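Prolyl endopeptidase (Myxococcus xanthus, PDB 2BKL) probably hydrolyses oligopeptides on the carboxyl side of proline, and also of alanine, as a serine peptidase of the S9A family. Local coordinates at residues G124-A136 and A171-Y183. Sequence-based numbering, arbitrary orientation.
With SO4 (sulfate ion), chain F.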
loop_
_atom_site.group_PDB
_atom_site.type_symbol
_atom_site.label_atom_id
_atom_site.label_comp_id
_atom_site.label_asym_id
_atom_site.label_seq_id
_atom_site.Cartn_x
_atom_site.Cartn_y
_atom_site.Cartn_z
ATOM N N GLY A 124 -2.705 4.772 14.126
ATOM C CA GLY A 124 -2.053 5.069 12.869
ATOM C C GLY A 124 -0.560 5.305 13.047
ATOM O O GLY A 124 0.138 4.568 13.752
ATOM N N THR A 125 -0.040 6.327 12.389
ATOM C CA THR A 125 1.352 6.705 12.531
ATOM C C THR A 125 1.715 7.073 13.981
ATOM O O THR A 125 0.877 7.610 14.720
ATOM C CB THR A 125 1.645 7.914 11.620
ATOM O OG1 THR A 125 3.061 8.053 11.439
ATOM C CG2 THR A 125 1.210 9.221 12.267
ATOM N N TRP A 126 2.929 6.800 14.396
ATOM C CA TRP A 126 3.442 7.293 15.648
ATOM C C TRP A 126 4.890 7.738 15.482
ATOM O O TRP A 126 5.631 7.174 14.670
ATOM C CB TRP A 126 3.278 6.265 16.778
ATOM C CG TRP A 126 3.822 4.910 16.474
ATOM C CD1 TRP A 126 3.157 3.882 15.850
ATOM C CD2 TRP A 126 5.116 4.391 16.827
ATOM N NE1 TRP A 126 3.970 2.779 15.765
ATOM C CE2 TRP A 126 5.173 3.061 16.357
ATOM C CE3 TRP A 126 6.229 4.910 17.491
ATOM C CZ2 TRP A 126 6.306 2.252 16.524
ATOM C CZ3 TRP A 126 7.355 4.101 17.635
ATOM C CH2 TRP A 126 7.375 2.795 17.160
ATOM N N ALA A 127 5.312 8.743 16.249
ATOM C CA ALA A 127 6.637 9.335 16.152
ATOM C C ALA A 127 7.072 9.694 17.550
ATOM O O ALA A 127 6.392 10.467 18.244
ATOM C CB ALA A 127 6.628 10.582 15.262
ATOM N N VAL A 128 8.196 9.151 17.982
ATOM C CA VAL A 128 8.731 9.390 19.303
ATOM C C VAL A 128 9.609 10.634 19.277
ATOM O O VAL A 128 10.430 10.832 18.360
ATOM C CB VAL A 128 9.573 8.185 19.775
ATOM C CG1 VAL A 128 9.967 8.347 21.252
ATOM C CG2 VAL A 128 8.825 6.883 19.534
ATOM N N SER A 129 9.514 11.468 20.298
ATOM C CA SER A 129 10.373 12.644 20.427
ATOM C C SER A 129 11.821 12.194 20.668
ATOM O O SER A 129 12.089 11.087 21.118
ATOM C CB SER A 129 9.870 13.551 21.548
ATOM O OG SER A 129 9.981 12.911 22.810
ATOM N N TRP A 130 12.765 13.069 20.321
ATOM C CA TRP A 130 14.180 12.728 20.385
ATOM C C TRP A 130 14.651 12.455 21.802
ATOM O O TRP A 130 15.588 11.684 21.977
ATOM C CB TRP A 130 15.050 13.800 19.688
ATOM C CG TRP A 130 14.722 13.829 18.239
ATOM C CD1 TRP A 130 13.959 14.758 17.585
ATOM C CD2 TRP A 130 15.002 12.810 17.279
ATOM N NE1 TRP A 130 13.786 14.393 16.277
ATOM C CE2 TRP A 130 14.401 13.193 16.056
ATOM C CE3 TRP A 130 15.698 11.593 17.321
ATOM C CZ2 TRP A 130 14.494 12.422 14.883
ATOM C CZ3 TRP A 130 15.783 10.833 16.169
ATOM C CH2 TRP A 130 15.183 11.239 14.967
ATOM N N ASP A 131 13.989 13.042 22.801
ATOM C CA ASP A 131 14.322 12.793 24.198
ATOM C C ASP A 131 13.688 11.523 24.781
ATOM O O ASP A 131 13.940 11.168 25.944
ATOM C CB ASP A 131 14.035 14.025 25.076
ATOM C CG ASP A 131 12.581 14.366 25.204
ATOM O OD1 ASP A 131 11.738 13.647 24.621
ATOM O OD2 ASP A 131 12.187 15.362 25.867
ATOM N N GLY A 132 12.863 10.851 23.987
ATOM C CA GLY A 132 12.188 9.625 24.412
ATOM C C GLY A 132 11.101 9.859 25.439
ATOM O O GLY A 132 10.639 8.882 26.036
ATOM N N LYS A 133 10.657 11.104 25.598
ATOM C CA LYS A 133 9.678 11.439 26.652
ATOM C C LYS A 133 8.234 11.583 26.150
ATOM O O LYS A 133 7.313 11.582 26.981
ATOM C CB LYS A 133 10.049 12.718 27.377
ATOM C CG LYS A 133 11.468 12.766 27.932
ATOM C CD LYS A 133 11.722 11.832 29.052
ATOM C CE LYS A 133 13.124 12.146 29.669
ATOM N NZ LYS A 133 13.688 11.014 30.411
ATOM N N LYS A 134 8.031 11.744 24.849
ATOM C CA LYS A 134 6.712 11.990 24.266
ATOM C C LYS A 134 6.542 11.151 23.007
ATOM O O LYS A 134 7.513 10.867 22.287
ATOM C CB LYS A 134 6.538 13.472 23.852
ATOM C CG LYS A 134 6.807 14.503 24.923
ATOM C CD LYS A 134 5.811 14.478 26.066
ATOM C CE LYS A 134 6.066 15.638 27.030
ATOM N NZ LYS A 134 5.115 15.606 28.152
ATOM N N VAL A 135 5.309 10.745 22.716
ATOM C CA VAL A 135 4.994 10.111 21.435
ATOM C C VAL A 135 3.812 10.843 20.857
ATOM O O VAL A 135 2.763 10.964 21.525
ATOM C CB VAL A 135 4.711 8.590 21.561
ATOM C CG1 VAL A 135 4.345 7.965 20.214
ATOM C CG2 VAL A 135 5.927 7.890 22.146
ATOM N N ALA A 136 3.950 11.316 19.632
ATOM C CA ALA A 136 2.850 11.868 18.857
ATOM C C ALA A 136 2.297 10.749 17.987
ATOM O O ALA A 136 3.056 10.014 17.366
ATOM C CB ALA A 136 3.352 13.014 18.006
ATOM N N ALA A 171 -0.460 13.448 8.076
ATOM C CA ALA A 171 0.657 13.830 8.960
ATOM C C ALA A 171 1.572 12.672 9.322
ATOM O O ALA A 171 1.117 11.576 9.668
ATOM C CB ALA A 171 0.156 14.469 10.257
ATOM N N THR A 172 2.869 12.955 9.278
ATOM C CA THR A 172 3.883 12.136 9.941
ATOM C C THR A 172 4.712 13.125 10.762
ATOM O O THR A 172 5.535 13.852 10.182
ATOM C CB THR A 172 4.744 11.374 8.941
ATOM O OG1 THR A 172 5.161 12.236 7.879
ATOM C CG2 THR A 172 3.973 10.318 8.230
ATOM N N PRO A 173 4.501 13.213 12.080
ATOM C CA PRO A 173 5.182 14.256 12.848
ATOM C C PRO A 173 6.706 14.174 12.777
ATOM O O PRO A 173 7.320 13.097 12.938
ATOM C CB PRO A 173 4.689 14.023 14.280
ATOM C CG PRO A 173 3.335 13.364 14.081
ATOM C CD PRO A 173 3.567 12.440 12.926
ATOM N N LYS A 174 7.310 15.329 12.502
ATOM C CA LYS A 174 8.763 15.513 12.531
ATOM C C LYS A 174 9.117 16.366 13.743
ATOM O O LYS A 174 8.994 17.581 13.699
ATOM C CB LYS A 174 9.270 16.223 11.279
ATOM C CG LYS A 174 9.669 15.367 10.074
ATOM C CD LYS A 174 8.522 14.650 9.433
ATOM C CE LYS A 174 7.490 15.570 8.819
ATOM N NZ LYS A 174 6.500 14.806 7.947
ATOM N N TRP A 175 9.548 15.719 14.816
ATOM C CA TRP A 175 9.978 16.400 16.029
ATOM C C TRP A 175 11.259 17.194 15.821
ATOM O O TRP A 175 12.199 16.714 15.178
ATOM C CB TRP A 175 10.205 15.404 17.132
ATOM C CG TRP A 175 9.015 14.723 17.667
ATOM C CD1 TRP A 175 8.521 13.508 17.306
ATOM C CD2 TRP A 175 8.207 15.182 18.757
ATOM N NE1 TRP A 175 7.431 13.205 18.080
ATOM C CE2 TRP A 175 7.229 14.209 18.990
ATOM C CE3 TRP A 175 8.214 16.331 19.563
ATOM C CZ2 TRP A 175 6.260 14.345 19.992
ATOM C CZ3 TRP A 175 7.268 16.466 20.544
ATOM C CH2 TRP A 175 6.307 15.469 20.760
ATOM N N THR A 176 11.302 18.407 16.340
ATOM C CA THR A 176 12.567 19.139 16.385
ATOM C C THR A 176 13.497 18.550 17.438
ATOM O O THR A 176 13.039 17.897 18.356
ATOM C CB THR A 176 12.340 20.633 16.624
ATOM O OG1 THR A 176 11.320 20.835 17.605
ATOM C CG2 THR A 176 11.782 21.288 15.350
ATOM N N PRO A 177 14.806 18.744 17.291
ATOM C CA PRO A 177 15.781 18.179 18.246
ATOM C C PRO A 177 15.539 18.551 19.719
ATOM O O PRO A 177 15.943 17.769 20.596
ATOM C CB PRO A 177 17.114 18.730 17.755
ATOM C CG PRO A 177 16.925 19.230 16.403
ATOM C CD PRO A 177 15.465 19.429 16.165
ATOM N N ASP A 178 14.895 19.685 19.997
ATOM C CA ASP A 178 14.585 20.091 21.373
ATOM C C ASP A 178 13.385 19.386 21.987
ATOM O O ASP A 178 13.077 19.602 23.156
ATOM C CB ASP A 178 14.393 21.608 21.453
ATOM C CG ASP A 178 13.249 22.133 20.568
ATOM O OD1 ASP A 178 12.465 21.325 20.012
ATOM O OD2 ASP A 178 13.069 23.373 20.400
ATOM N N SER A 179 12.720 18.552 21.192
ATOM C CA SER A 179 11.531 17.801 21.615
ATOM C C SER A 179 10.399 18.718 22.087
ATOM O O SER A 179 9.485 18.255 22.795
ATOM C CB SER A 179 11.862 16.780 22.720
ATOM O OG SER A 179 12.777 15.832 22.238
ATOM N N LYS A 180 10.421 19.971 21.658
ATOM C CA LYS A 180 9.433 20.948 22.108
ATOM C C LYS A 180 8.209 21.045 21.194
ATOM O O LYS A 180 7.212 21.685 21.562
ATOM C CB LYS A 180 10.085 22.325 22.260
ATOM C CG LYS A 180 11.076 22.372 23.426
ATOM C CD LYS A 180 11.315 23.764 23.968
ATOM C CE LYS A 180 12.231 23.760 25.198
ATOM N NZ LYS A 180 11.742 22.825 26.263
ATOM N N GLY A 181 8.249 20.374 20.049
ATOM C CA GLY A 181 7.133 20.393 19.120
ATOM C C GLY A 181 7.522 19.689 17.834
ATOM O O GLY A 181 8.620 19.088 17.711
ATOM N N PHE A 182 6.620 19.683 16.870
ATOM C CA PHE A 182 6.844 18.941 15.643
ATOM C C PHE A 182 6.210 19.638 14.432
ATOM O O PHE A 182 5.196 20.353 14.542
ATOM C CB PHE A 182 6.314 17.524 15.772
ATOM C CG PHE A 182 4.887 17.431 16.244
ATOM C CD1 PHE A 182 3.818 17.598 15.337
ATOM C CD2 PHE A 182 4.598 17.103 17.563
ATOM C CE1 PHE A 182 2.499 17.491 15.794
ATOM C CE2 PHE A 182 3.264 16.990 18.006
ATOM C CZ PHE A 182 2.244 17.169 17.119
ATOM N N TYR A 183 6.846 19.459 13.281
ATOM C CA TYR A 183 6.268 19.808 11.979
ATOM C C TYR A 183 5.315 18.723 11.537
ATOM O O TYR A 183 5.546 17.545 11.779
ATOM C CB TYR A 183 7.374 19.935 10.934
ATOM C CG TYR A 183 8.315 21.100 11.157
ATOM C CD1 TYR A 183 8.030 22.382 10.666
ATOM C CD2 TYR A 183 9.525 20.927 11.822
ATOM C CE1 TYR A 183 8.875 23.414 10.850
ATOM C CE2 TYR A 183 10.369 21.988 12.039
ATOM C CZ TYR A 183 10.048 23.223 11.534
ATOM O OH TYR A 183 10.877 24.306 11.707
HETATM S S SO4 F . 15.823 22.992 17.624
HETATM O O1 SO4 F . 15.040 24.212 17.814
HETATM O O2 SO4 F . 15.034 21.940 18.214
HETATM O O3 SO4 F . 16.144 22.854 16.202
HETATM O O4 SO4 F . 17.093 23.071 18.367
#
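Ser-129 packs over one face of the buried Trp-175 indole, its CA 3.6 Å from the five-membered ring centroid and 3° off the normal, a CH-pi contact; Phe-182 CD2 lies over the opposite face, toward the rim. Standing anti to the carbonyl carbon (chi1 -68°), the indole points NE1 at Ala-127 O, 2.9 Å away. That oxygen lies near the ring plane, yet the N-H comes from above the carbonyl plane, while Ala-136 N bonds it from the other face. Trp-130 NE1 in turn donates to Trp-175 O at 3.0 Å, the acceptor in its ring plane. Each segment contributes a beta hairpin to a different antiparallel sheet, and the contact packs two neighbouring blades of the N-terminal beta-propeller. An alanine in place of Trp-175 would probably leave a gap between Ser-129 and Phe-182 and cost Ala-127 O one of its two donors. At the turns, Asp-131 N gives Ser-179 OG a bond of 3.1 Å, bent to 143°; Asp-131 OD1 accepts from Ser-129 OG and Lys-133 N. Packing is sparser toward partly exposed Thr-125, whose CG2 meets Pro-173 CD tip to tip at 4.0 Å, and exposed Pro-177 buries 18 Å² against 125 Å² for Trp-175.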